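Local coordinates for cell shape determining protein MreC (PDB 2QF4), which takes part in forming and maintaining cell shape, probably within the elongasome that synthesises peripheral peptidoglycan, and is represented here by its major extracellular domain, at residues A5-A10 and G34-M39; L40-G45 and E162-S167; I77-T82 and D108-D113; S101-N106 and R145-K150; V115-L120 and I128-V133. All coordinates share one frame; numbering follows the deposited sequence.

In the fold
The chain folds into two six-stranded antiparallel barrels. Interactions 1 and 2 belong to one, interactions 3, 4 and 5 to the other. Interaction 2 is a buried strand pair, and interaction 5 is a partly buried hairpin; both rest on backbone hydrogen bonds. They touch each other through L40, I42, T117 and I128, where the barrels meet. Interactions 3 and 4 are surface contacts, in which the loop after strand 97-101 is held by a histidine, an arginine and water. They share a patch of I77, I109, L103 and V147. Interaction 1 pairs a strand with a loop through apolar contacts and one water; its strand 6-16 bonds to strand 160-166 of interaction 2.

Interaction 1: residues A5-A10 and G34-M39; sequences ATKTLA and GASENM
K7 lays its side chain against the loop 34-39 from the neighbouring strand 6-16. Its CB points toward the loop. CG lies between the backbone N and the carbonyl carbon (chi1 51°), and from there the chain runs extended. CG meets the methyl CE of M39 at 3.9 Å. CE of K7 lies 3.6 Å from OG of S36 and also packs on the M39 methyl; the K7 and M39 side chains cross at about a right angle. The tip NZ gives a hydrogen bond to a water at 2.9 Å, and this water donates to O of G34.

Further along the strand, L9 reaches the loop with one branch. Its CD2 sits 3.8 Å from N of A35 and 4.1 Å from the A35 CB.

The loop is braced from within. A type I turn spans S36 to M39, and OG of S36 donates to OD1 of N38 at 2.9 Å. N of S36 makes a weak bond to SD of M39. The M39 side chain also packs on L163 and V51 of the same barrel. Methyl and methylene groups make most of the packing. NZ of K7 lies 3.6 Å from OG of S36, too long for a hydrogen bond, so within this contact the ammonium group is linked to the loop through water.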
# COMPACT_ATOMS: atom_id res chain seq x y z
N ALA A 5 15.92 7.57 0.27
CA ALA A 5 16.79 6.55 0.87
C ALA A 5 15.94 5.57 1.64
O ALA A 5 15.07 5.99 2.40
CB ALA A 5 17.82 7.20 1.78
N THR A 6 16.15 4.28 1.41
CA THR A 6 15.35 3.24 2.03
C THR A 6 16.22 2.18 2.67
O THR A 6 17.41 2.07 2.41
CB THR A 6 14.32 2.54 1.09
OG1 THR A 6 14.99 1.59 0.25
CG2 THR A 6 13.55 3.57 0.24
N LYS A 7 15.60 1.45 3.58
CA LYS A 7 16.14 0.24 4.17
C LYS A 7 15.16 -0.88 3.90
O LYS A 7 13.96 -0.68 3.96
CB LYS A 7 16.37 0.41 5.68
CG LYS A 7 15.18 0.95 6.45
CD LYS A 7 15.45 1.23 7.89
CE LYS A 7 14.17 1.73 8.53
NZ LYS A 7 14.31 1.99 9.99
N THR A 8 15.69 -2.07 3.62
CA THR A 8 14.85 -3.17 3.21
C THR A 8 15.24 -4.44 3.93
O THR A 8 16.35 -4.59 4.41
CB THR A 8 14.96 -3.44 1.70
OG1 THR A 8 16.17 -4.17 1.41
CG2 THR A 8 14.91 -2.17 0.85
N LEU A 9 14.30 -5.37 3.96
CA LEU A 9 14.51 -6.67 4.57
C LEU A 9 13.62 -7.69 3.88
O LEU A 9 12.39 -7.53 3.87
CB LEU A 9 14.11 -6.59 6.07
CG LEU A 9 14.25 -7.86 6.89
CD1 LEU A 9 15.65 -8.45 6.87
CD2 LEU A 9 13.74 -7.64 8.30
N ALA A 10 14.20 -8.73 3.31
CA ALA A 10 13.46 -9.79 2.64
C ALA A 10 13.37 -10.96 3.59
O ALA A 10 14.35 -11.33 4.22
CB ALA A 10 14.11 -10.16 1.30
N GLY A 34 15.87 -5.87 11.85
CA GLY A 34 15.66 -4.51 11.37
C GLY A 34 14.26 -4.17 10.89
O GLY A 34 14.04 -3.08 10.37
N ALA A 35 13.30 -5.07 11.06
CA ALA A 35 11.91 -4.75 10.71
C ALA A 35 11.45 -3.58 11.58
O ALA A 35 11.79 -3.51 12.78
CB ALA A 35 11.04 -5.97 10.91
N SER A 36 10.71 -2.66 10.95
CA SER A 36 10.18 -1.47 11.60
C SER A 36 8.71 -1.24 11.25
O SER A 36 8.18 -1.70 10.23
CB SER A 36 11.02 -0.19 11.31
OG SER A 36 11.29 0.07 9.93
N GLU A 37 8.08 -0.45 12.09
CA GLU A 37 6.66 -0.22 12.00
C GLU A 37 6.31 0.75 10.83
O GLU A 37 5.14 0.84 10.47
CB GLU A 37 6.09 0.38 13.32
CG GLU A 37 6.93 0.46 14.60
CD GLU A 37 7.56 -0.82 15.09
OE1 GLU A 37 6.86 -1.67 15.67
OE2 GLU A 37 8.78 -0.94 14.96
N ASN A 38 7.28 1.46 10.24
CA ASN A 38 7.00 2.35 9.11
C ASN A 38 7.04 1.62 7.82
O ASN A 38 6.90 2.27 6.79
CB ASN A 38 7.94 3.64 9.04
CG ASN A 38 9.41 3.35 8.53
OD1 ASN A 38 9.90 2.22 8.61
ND2 ASN A 38 10.10 4.39 8.00
N MET A 39 7.24 0.28 7.83
CA MET A 39 7.54 -0.40 6.61
C MET A 39 6.31 -0.85 5.85
O MET A 39 5.30 -1.27 6.41
CB MET A 39 8.48 -1.59 6.85
CG MET A 39 9.89 -1.17 7.24
SD MET A 39 10.92 -2.59 7.57
CE MET A 39 12.56 -1.80 7.42
O HOH W 1 15.01 -0.56 11.06

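Interaction 2: residues L40-G45 and E162-S167; sequences LAIANG and ELVGNS
E162 pairs with I42 at one end of an antiparallel strand pair in a six-stranded beta barrel, part of the alpha-lytic protease-like fold of MreC. Its N and O both bond to I42, with N of I42 reaching O of E162 at 2.9 Å. Both bonds lie in the carbonyl planes. The two side chains run side by side and point the same way. In the I42 conformer described, CB of E162 touches CG1 of I42 at 3.6 Å, and the carboxylate end lies beside the CD1 methyl, with OE1 of E162 4.0 Å from CD1 of I42.

L163 forms a non-hydrogen-bonded pair with A41 on the other face of the sheet. Its CD2 meets CB of A41 at 3.9 Å, and both side chains also pack on V61 of strand 59-63.

V164 returns to the face of E162 and forms a hydrogen-bonded pair with L40, two bonds linking their backbones. Here the donors are tilted from the carbonyl planes. From E162 to G165 the strand is also flanked by strand 6-16, which bonds to L163 and G165. O of L40 accepts the N-H of V164, its N at 2.8 Å, and also has a CA-H...O contact with L163, the L163 CA 3.3 Å away.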
# COMPACT_ATOMS: atom_id res chain seq x y z
N LEU A 40 6.47 -0.75 4.55
CA LEU A 40 5.55 -1.33 3.56
C LEU A 40 6.13 -2.64 3.08
O LEU A 40 7.27 -2.96 3.35
CB LEU A 40 5.27 -0.33 2.44
CG LEU A 40 4.45 0.90 2.86
CD1 LEU A 40 4.31 1.87 1.70
CD2 LEU A 40 3.05 0.46 3.34
N ALA A 41 5.30 -3.42 2.40
CA ALA A 41 5.65 -4.76 1.97
C ALA A 41 5.39 -4.90 0.47
O ALA A 41 4.32 -4.52 -0.02
CB ALA A 41 4.81 -5.78 2.75
N ILE A 42 6.38 -5.44 -0.23
CA ILE A 42 6.37 -5.59 -1.68
C ILE A 42 6.61 -7.03 -2.13
O ILE A 42 7.30 -7.83 -1.48
CB ILE A 42 7.39 -4.60 -2.34
CG1 ILE A 42 8.82 -5.01 -2.28
CG2 ILE A 42 7.25 -3.21 -1.73
CD1 ILE A 42 9.69 -4.22 -3.27
N ALA A 43 6.03 -7.35 -3.27
CA ALA A 43 6.27 -8.60 -3.97
C ALA A 43 6.09 -8.32 -5.41
O ALA A 43 5.23 -7.54 -5.80
CB ALA A 43 5.26 -9.68 -3.55
N ASN A 44 6.86 -9.01 -6.24
CA ASN A 44 6.68 -8.89 -7.69
C ASN A 44 6.75 -7.41 -8.14
O ASN A 44 6.05 -7.03 -9.08
CB ASN A 44 5.32 -9.54 -8.08
CG ASN A 44 5.24 -11.07 -7.82
OD1 ASN A 44 6.23 -11.79 -7.97
ND2 ASN A 44 4.04 -11.57 -7.48
N GLY A 45 7.60 -6.61 -7.50
CA GLY A 45 7.77 -5.20 -7.88
C GLY A 45 6.74 -4.20 -7.37
O GLY A 45 6.90 -2.97 -7.57
N GLU A 162 9.46 -8.55 0.57
CA GLU A 162 10.42 -7.53 0.93
C GLU A 162 9.75 -6.39 1.69
O GLU A 162 8.81 -5.78 1.22
CB GLU A 162 11.08 -6.99 -0.33
CG GLU A 162 12.22 -6.01 -0.02
CD GLU A 162 12.91 -5.52 -1.25
OE1 GLU A 162 12.97 -6.24 -2.26
OE2 GLU A 162 13.46 -4.43 -1.22
N LEU A 163 10.22 -6.12 2.89
CA LEU A 163 9.80 -4.98 3.68
C LEU A 163 10.69 -3.80 3.32
O LEU A 163 11.90 -3.95 3.12
CB LEU A 163 9.95 -5.28 5.17
CG LEU A 163 9.17 -6.46 5.72
CD1 LEU A 163 9.46 -6.60 7.20
CD2 LEU A 163 7.67 -6.34 5.38
N VAL A 164 10.09 -2.61 3.24
CA VAL A 164 10.82 -1.40 2.80
C VAL A 164 10.36 -0.25 3.70
O VAL A 164 9.17 0.01 3.86
CB VAL A 164 10.52 -1.06 1.32
CG1 VAL A 164 11.32 0.17 0.83
CG2 VAL A 164 10.82 -2.24 0.37
N GLY A 165 11.33 0.48 4.25
CA GLY A 165 11.05 1.67 5.05
C GLY A 165 11.98 2.82 4.68
O GLY A 165 13.01 2.61 4.09
N ASN A 166 11.59 4.03 5.00
CA ASN A 166 12.41 5.20 4.77
C ASN A 166 13.55 5.16 5.75
O ASN A 166 13.32 4.95 6.92
CB ASN A 166 11.55 6.46 5.00
CG ASN A 166 12.12 7.69 4.38
OD1 ASN A 166 13.32 7.95 4.46
ND2 ASN A 166 11.27 8.50 3.81
N SER A 167 14.78 5.39 5.29
CA SER A 167 15.90 5.39 6.19
C SER A 167 16.32 6.74 6.72
O SER A 167 17.20 6.81 7.59
CB SER A 167 17.08 4.70 5.54
OG SER A 167 17.49 5.45 4.46

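Interaction 3: residues I77-T82 and D108-D113; sequences IQHGST and DISAGD
OD2 of D113 is gripped by two donors. ND1 of H79 gives it a bond of 2.7 Å, and N of S110 gives another of 2.9 Å. The histidine N-H comes on the syn side of the carboxylate, 17° out of its plane, and the oxygen lies in the ring plane. The backbone N-H of S110 arrives from above the carboxylate. The ring and carboxylate planes are 71° apart.

H79 reaches the loop because its CG is anti to the backbone N (chi1 -177°). O of D108 sits over the centre of one ring face, 3.0 Å above the plane. OG of S110 lies at the ring edge, 3.1 Å from CE1. NE2 shares a water with OD2 of D108. A second water joins N of G80 to OD1 of D113. The carboxylate would probably stabilise a positive charge on the ring, should it be protonated.

Beside the polar part, CG2 of I77 packs on CB of D113 at 3.9 Å. The I77 and I109 CD1 methyls meet at 4.1 Å, beside V133 and V147. The type II' turn from H79 to T82 closes the beta hairpin of strands 74-79 and 82-92. A His-carboxylate hydrogen bond thus ties this hairpin end to the type II turn S110-D113 that leads into strand 114-118 of the barrel.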
# COMPACT_ATOMS: atom_id res chain seq x y z
N ILE A 77 -1.49 9.63 -7.33
CA ILE A 77 -1.99 9.33 -8.67
C ILE A 77 -1.40 10.38 -9.61
O ILE A 77 -1.51 11.58 -9.35
CB ILE A 77 -3.52 9.42 -8.71
CG1 ILE A 77 -4.17 8.48 -7.67
CG2 ILE A 77 -4.04 9.13 -10.09
CD1 ILE A 77 -5.66 8.73 -7.42
N GLN A 78 -0.80 9.92 -10.70
CA GLN A 78 -0.24 10.84 -11.68
C GLN A 78 -1.19 11.01 -12.84
O GLN A 78 -1.55 10.05 -13.50
CB GLN A 78 1.11 10.29 -12.18
CG GLN A 78 1.96 11.34 -12.89
CD GLN A 78 2.33 12.53 -12.02
OE1 GLN A 78 2.42 12.43 -10.78
NE2 GLN A 78 2.58 13.68 -12.67
N HIS A 79 -1.64 12.24 -13.06
CA HIS A 79 -2.53 12.57 -14.17
C HIS A 79 -1.83 13.64 -15.00
O HIS A 79 -1.82 14.82 -14.64
CB HIS A 79 -3.85 13.10 -13.66
CG HIS A 79 -4.82 13.39 -14.75
ND1 HIS A 79 -5.53 12.40 -15.38
CD2 HIS A 79 -5.16 14.55 -15.37
CE1 HIS A 79 -6.30 12.93 -16.30
NE2 HIS A 79 -6.09 14.24 -16.32
N GLY A 80 -1.23 13.19 -16.09
CA GLY A 80 -0.34 14.02 -16.89
C GLY A 80 0.74 14.61 -16.01
O GLY A 80 1.50 13.89 -15.37
N SER A 81 0.77 15.94 -15.96
CA SER A 81 1.78 16.66 -15.18
C SER A 81 1.34 16.99 -13.74
O SER A 81 2.09 17.63 -12.98
CB SER A 81 2.21 17.93 -15.90
OG SER A 81 1.15 18.86 -15.99
N THR A 82 0.14 16.55 -13.33
CA THR A 82 -0.28 16.81 -11.95
C THR A 82 -0.33 15.55 -11.12
O THR A 82 -0.52 14.46 -11.62
CB THR A 82 -1.68 17.44 -11.85
OG1 THR A 82 -1.98 18.18 -13.04
CG2 THR A 82 -1.77 18.34 -10.57
N ASP A 108 -8.96 16.17 -12.87
CA ASP A 108 -9.43 15.00 -13.57
C ASP A 108 -8.52 13.81 -13.24
O ASP A 108 -7.32 13.94 -13.07
CB ASP A 108 -9.43 15.21 -15.08
CG ASP A 108 -10.47 16.21 -15.56
OD1 ASP A 108 -11.34 16.66 -14.79
OD2 ASP A 108 -10.38 16.54 -16.77
N ILE A 109 -9.14 12.63 -13.17
CA ILE A 109 -8.45 11.38 -12.95
C ILE A 109 -9.03 10.40 -13.95
O ILE A 109 -10.25 10.34 -14.09
CB ILE A 109 -8.63 10.89 -11.50
CG1 ILE A 109 -7.90 11.80 -10.50
CG2 ILE A 109 -8.12 9.43 -11.32
CD1 ILE A 109 -8.23 11.50 -9.05
N SER A 110 -8.18 9.72 -14.69
CA SER A 110 -8.61 8.88 -15.82
C SER A 110 -8.16 7.46 -15.64
O SER A 110 -7.09 7.18 -15.09
CB SER A 110 -7.94 9.41 -17.09
OG SER A 110 -8.29 10.75 -17.38
N ALA A 111 -8.91 6.56 -16.24
CA ALA A 111 -8.51 5.17 -16.31
C ALA A 111 -7.09 5.07 -16.88
O ALA A 111 -6.75 5.73 -17.87
CB ALA A 111 -9.51 4.41 -17.19
N GLY A 112 -6.26 4.24 -16.27
CA GLY A 112 -4.87 4.06 -16.67
C GLY A 112 -3.89 4.92 -15.91
O GLY A 112 -2.69 4.62 -15.94
N ASP A 113 -4.33 5.96 -15.22
CA ASP A 113 -3.40 6.81 -14.49
C ASP A 113 -2.66 5.94 -13.45
O ASP A 113 -3.26 5.09 -12.76
CB ASP A 113 -4.10 7.97 -13.80
CG ASP A 113 -4.55 9.08 -14.76
OD1 ASP A 113 -4.14 9.11 -15.92
OD2 ASP A 113 -5.31 9.96 -14.27
O HOH W 2 -7.40 16.18 -18.02
O HOH W 3 -2.76 10.87 -17.17

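Interaction 4: residues S101-N106 and R145-K150; sequences SQLNSN and REVTVK
The two backbones come nearest at S101 and E146, 4.7 Å apart at CA, and then part as 101-106 leaves the sheet as a loop. L103 and R145 carry the contact across the widening gap. CB of L103 points toward the other segment, and its CG is anti to the carbonyl carbon (chi1 -54°). The CD1 methyl makes most of the contacts. It lies 3.6 Å from NE of R145 and also touches the arginine CB and CG; the two side chains cross at about a right angle. CD1 of L103 also packs on CG2 of V147 at 3.7 Å. The other L103 methyl, CD2, is close by.

R145 starts extended and bends at chi3 (64°), which turns its guanidinium toward the end of the loop. NH2 donates to O of S105 at 2.9 Å. The oxygen lies in the guanidinium plane, but the bond is bent, with an angle of 139° at the hydrogen. NH2 also bonds to O of S107, so one nitrogen holds two carbonyls of the loop.

These residues lie at one end of the second six-stranded barrel of MreC. Strands 97-101 and 146-151 are antiparallel neighbours there, and the loop passes over the end of the pair. I109 from further along the loop packs on L103, R145 and V147.

Two waters fill in the polar links. One accepts from N of L103 and lies 2.7 Å from O of R145. The other accepts from NE of R145 and lies near OD1 of N106, each at 3.0 Å.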
# COMPACT_ATOMS: atom_id res chain seq x y z
N SER A 101 -9.37 7.34 -1.09
CA SER A 101 -10.13 8.56 -0.88
C SER A 101 -9.25 9.62 -0.23
O SER A 101 -8.04 9.52 -0.26
CB SER A 101 -11.40 8.24 -0.11
OG SER A 101 -11.08 7.95 1.21
N GLN A 102 -9.88 10.64 0.31
CA GLN A 102 -9.21 11.80 0.91
C GLN A 102 -8.29 12.45 -0.09
O GLN A 102 -7.13 12.75 0.19
CB GLN A 102 -8.48 11.43 2.18
CG GLN A 102 -9.42 10.90 3.26
CD GLN A 102 -8.79 10.81 4.65
OE1 GLN A 102 -7.60 10.95 4.81
NE2 GLN A 102 -9.62 10.65 5.64
N LEU A 103 -8.80 12.68 -1.30
CA LEU A 103 -7.98 13.24 -2.37
C LEU A 103 -7.70 14.72 -2.16
O LEU A 103 -8.57 15.47 -1.79
CB LEU A 103 -8.68 13.05 -3.69
CG LEU A 103 -9.12 11.62 -4.04
CD1 LEU A 103 -9.92 11.65 -5.37
CD2 LEU A 103 -7.91 10.71 -4.14
N ASN A 104 -6.48 15.15 -2.45
CA ASN A 104 -6.07 16.53 -2.21
C ASN A 104 -6.33 17.47 -3.37
O ASN A 104 -5.91 18.60 -3.34
CB ASN A 104 -4.60 16.64 -1.75
CG ASN A 104 -3.63 16.58 -2.87
OD1 ASN A 104 -3.90 15.97 -3.90
ND2 ASN A 104 -2.45 17.19 -2.66
N SER A 105 -7.02 17.01 -4.40
CA SER A 105 -7.20 17.76 -5.65
C SER A 105 -8.51 17.39 -6.30
O SER A 105 -8.98 16.25 -6.15
CB SER A 105 -6.04 17.38 -6.59
OG SER A 105 -6.15 17.88 -7.87
N ASN A 106 -9.06 18.33 -7.06
CA ASN A 106 -10.20 18.04 -7.92
C ASN A 106 -9.79 17.86 -9.37
O ASN A 106 -10.64 17.88 -10.26
CB ASN A 106 -11.32 19.07 -7.79
CG ASN A 106 -11.65 19.30 -6.38
OD1 ASN A 106 -11.93 18.33 -5.63
ND2 ASN A 106 -11.58 20.54 -5.98
N ARG A 145 -15.02 12.35 -3.28
CA ARG A 145 -14.65 11.58 -4.46
C ARG A 145 -13.73 10.43 -4.06
O ARG A 145 -12.78 10.59 -3.26
CB ARG A 145 -13.97 12.44 -5.53
CG ARG A 145 -13.59 11.71 -6.79
CD ARG A 145 -13.24 12.62 -7.95
NE ARG A 145 -12.06 13.43 -7.69
CZ ARG A 145 -11.18 13.82 -8.62
NH1 ARG A 145 -11.28 13.45 -9.89
NH2 ARG A 145 -10.16 14.57 -8.25
N GLU A 146 -13.96 9.28 -4.68
CA GLU A 146 -13.20 8.06 -4.42
C GLU A 146 -12.65 7.54 -5.74
O GLU A 146 -13.23 7.76 -6.79
CB GLU A 146 -14.16 7.01 -3.84
CG GLU A 146 -13.63 5.62 -3.53
CD GLU A 146 -14.79 4.64 -3.33
OE1 GLU A 146 -15.76 5.03 -2.62
OE2 GLU A 146 -14.80 3.53 -3.95
N VAL A 147 -11.52 6.87 -5.67
CA VAL A 147 -10.89 6.27 -6.82
C VAL A 147 -10.81 4.78 -6.61
O VAL A 147 -10.43 4.32 -5.52
CB VAL A 147 -9.47 6.83 -7.06
CG1 VAL A 147 -8.90 6.35 -8.40
CG2 VAL A 147 -9.46 8.34 -7.01
N THR A 148 -11.11 4.00 -7.64
CA THR A 148 -10.87 2.56 -7.65
C THR A 148 -9.67 2.24 -8.52
O THR A 148 -9.47 2.86 -9.58
CB THR A 148 -12.12 1.75 -8.02
OG1 THR A 148 -12.61 2.14 -9.31
CG2 THR A 148 -13.23 1.90 -6.96
N VAL A 149 -8.86 1.30 -8.05
CA VAL A 149 -7.57 0.99 -8.61
C VAL A 149 -7.39 -0.52 -8.78
O VAL A 149 -7.69 -1.31 -7.88
CB VAL A 149 -6.46 1.56 -7.71
CG1 VAL A 149 -5.04 1.11 -8.09
CG2 VAL A 149 -6.53 3.09 -7.66
N LYS A 150 -6.86 -0.90 -9.93
CA LYS A 150 -6.49 -2.29 -10.19
C LYS A 150 -5.05 -2.49 -9.72
O LYS A 150 -4.14 -1.87 -10.24
CB LYS A 150 -6.61 -2.61 -11.68
CG LYS A 150 -6.26 -4.04 -12.00
CD LYS A 150 -6.35 -4.36 -13.46
CE LYS A 150 -6.37 -5.88 -13.70
NZ LYS A 150 -6.68 -6.20 -15.10
O HOH W 4 -11.79 12.59 -1.72
O HOH W 5 -11.95 15.30 -5.40

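Interaction 5: residues V115-L120 and I128-V133; sequences VTTGGL and IPVGEV
V115 packs tightly against the bulged stretch V130-G131. Its O accepts two N-H groups, from V130 at 2.9 Å and from G131 at 3.2 Å. Both come from the same face of the carbonyl plane. N of V115 returns a bond to O of G131. The V115 branches divide the work. CG1 is anti to the backbone N (chi1 -174°) and meets CB of V130 at 4.0 Å. CG2 touches CG2 of V133 at 3.9 Å, the two side chains crossing at about a right angle. V75 and I77 of the adjacent strand 74-79 and V149 of strand 146-151 also pack on V115.

Two residues of one strand facing one of the other make a classic beta bulge. It sits in the antiparallel hairpin of strands 114-118 and 126-137, in the second barrel of the MreC domain. Past it the register has moved by one residue, and T116 stands opposite P129.

The side chains of T116 and P129 make the looser part. They diverge, and CG2 of T116 comes no nearer than 4.1 Å to CA of P129. P129 is exposed and its CB points away from strand 114-118. The T116 backbone stays close, its CA 3.1 Å from O of I128.

At T117 and I128 the strands close up again. N of T117 bonds to O of I128 at 2.9 Å. The hydroxyl OG1 of T117 takes the N-H of I128 at 3.0 Å and is also bonded to O of V125. I128 lays its CB and CG1 along this hydroxyl, while L40 and L47 of the first barrel pack on both side chains.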
# COMPACT_ATOMS: atom_id res chain seq x y z
N VAL A 115 -0.71 4.77 -10.12
CA VAL A 115 -0.81 4.96 -8.69
C VAL A 115 0.41 4.35 -8.03
O VAL A 115 0.77 3.21 -8.33
CB VAL A 115 -2.10 4.30 -8.12
CG1 VAL A 115 -2.29 4.63 -6.66
CG2 VAL A 115 -3.29 4.72 -8.94
N THR A 116 1.06 5.15 -7.19
CA THR A 116 2.25 4.73 -6.46
C THR A 116 2.08 5.18 -5.00
O THR A 116 1.18 5.93 -4.66
CB THR A 116 3.53 5.36 -7.08
OG1 THR A 116 3.38 6.78 -7.10
CG2 THR A 116 3.75 4.82 -8.46
N THR A 117 2.97 4.72 -4.12
CA THR A 117 2.89 5.18 -2.74
C THR A 117 3.31 6.65 -2.69
O THR A 117 4.13 7.13 -3.47
CB THR A 117 3.68 4.33 -1.79
OG1 THR A 117 5.06 4.25 -2.21
CG2 THR A 117 3.07 2.91 -1.70
N GLY A 118 2.69 7.39 -1.78
CA GLY A 118 2.90 8.82 -1.66
C GLY A 118 3.95 9.28 -0.70
O GLY A 118 4.47 10.39 -0.82
N GLY A 119 4.28 8.45 0.28
CA GLY A 119 5.30 8.78 1.29
C GLY A 119 4.86 9.70 2.42
O GLY A 119 5.69 10.03 3.25
N LEU A 120 3.59 10.04 2.52
CA LEU A 120 3.09 10.83 3.63
C LEU A 120 2.62 9.90 4.73
O LEU A 120 2.48 8.69 4.56
CB LEU A 120 1.95 11.73 3.16
CG LEU A 120 2.27 12.69 2.01
CD1 LEU A 120 1.01 13.49 1.67
CD2 LEU A 120 3.44 13.60 2.39
N ILE A 128 6.57 3.46 -4.66
CA ILE A 128 6.38 2.04 -4.87
C ILE A 128 5.14 1.86 -5.75
O ILE A 128 4.09 2.43 -5.45
CB ILE A 128 6.15 1.31 -3.54
CG1 ILE A 128 7.36 1.46 -2.61
CG2 ILE A 128 5.84 -0.17 -3.79
CD1 ILE A 128 7.08 1.02 -1.17
N PRO A 129 5.23 1.07 -6.84
CA PRO A 129 4.04 0.84 -7.68
C PRO A 129 2.90 0.23 -6.87
O PRO A 129 3.11 -0.73 -6.14
CB PRO A 129 4.55 -0.12 -8.77
CG PRO A 129 6.01 0.17 -8.82
CD PRO A 129 6.41 0.41 -7.41
N VAL A 130 1.70 0.75 -7.10
CA VAL A 130 0.45 0.22 -6.51
C VAL A 130 -0.46 -0.38 -7.57
O VAL A 130 -0.91 -1.52 -7.44
CB VAL A 130 -0.27 1.30 -5.70
CG1 VAL A 130 -1.59 0.78 -5.12
CG2 VAL A 130 0.62 1.76 -4.57
N GLY A 131 -0.73 0.38 -8.63
CA GLY A 131 -1.61 -0.09 -9.68
C GLY A 131 -1.99 1.02 -10.61
O GLY A 131 -1.28 2.02 -10.71
N GLU A 132 -3.12 0.83 -11.29
CA GLU A 132 -3.60 1.83 -12.23
C GLU A 132 -5.05 2.11 -11.95
O GLU A 132 -5.82 1.22 -11.54
CB GLU A 132 -3.42 1.39 -13.67
CG GLU A 132 -4.21 0.23 -14.10
CD GLU A 132 -3.99 -0.12 -15.56
OE1 GLU A 132 -3.41 0.69 -16.32
OE2 GLU A 132 -4.40 -1.25 -15.94
N VAL A 133 -5.46 3.36 -12.18
CA VAL A 133 -6.82 3.76 -11.96
C VAL A 133 -7.77 3.01 -12.86
O VAL A 133 -7.52 2.86 -14.07
CB VAL A 133 -6.98 5.29 -12.19
CG1 VAL A 133 -8.43 5.69 -12.18
CG2 VAL A 133 -6.18 6.06 -11.13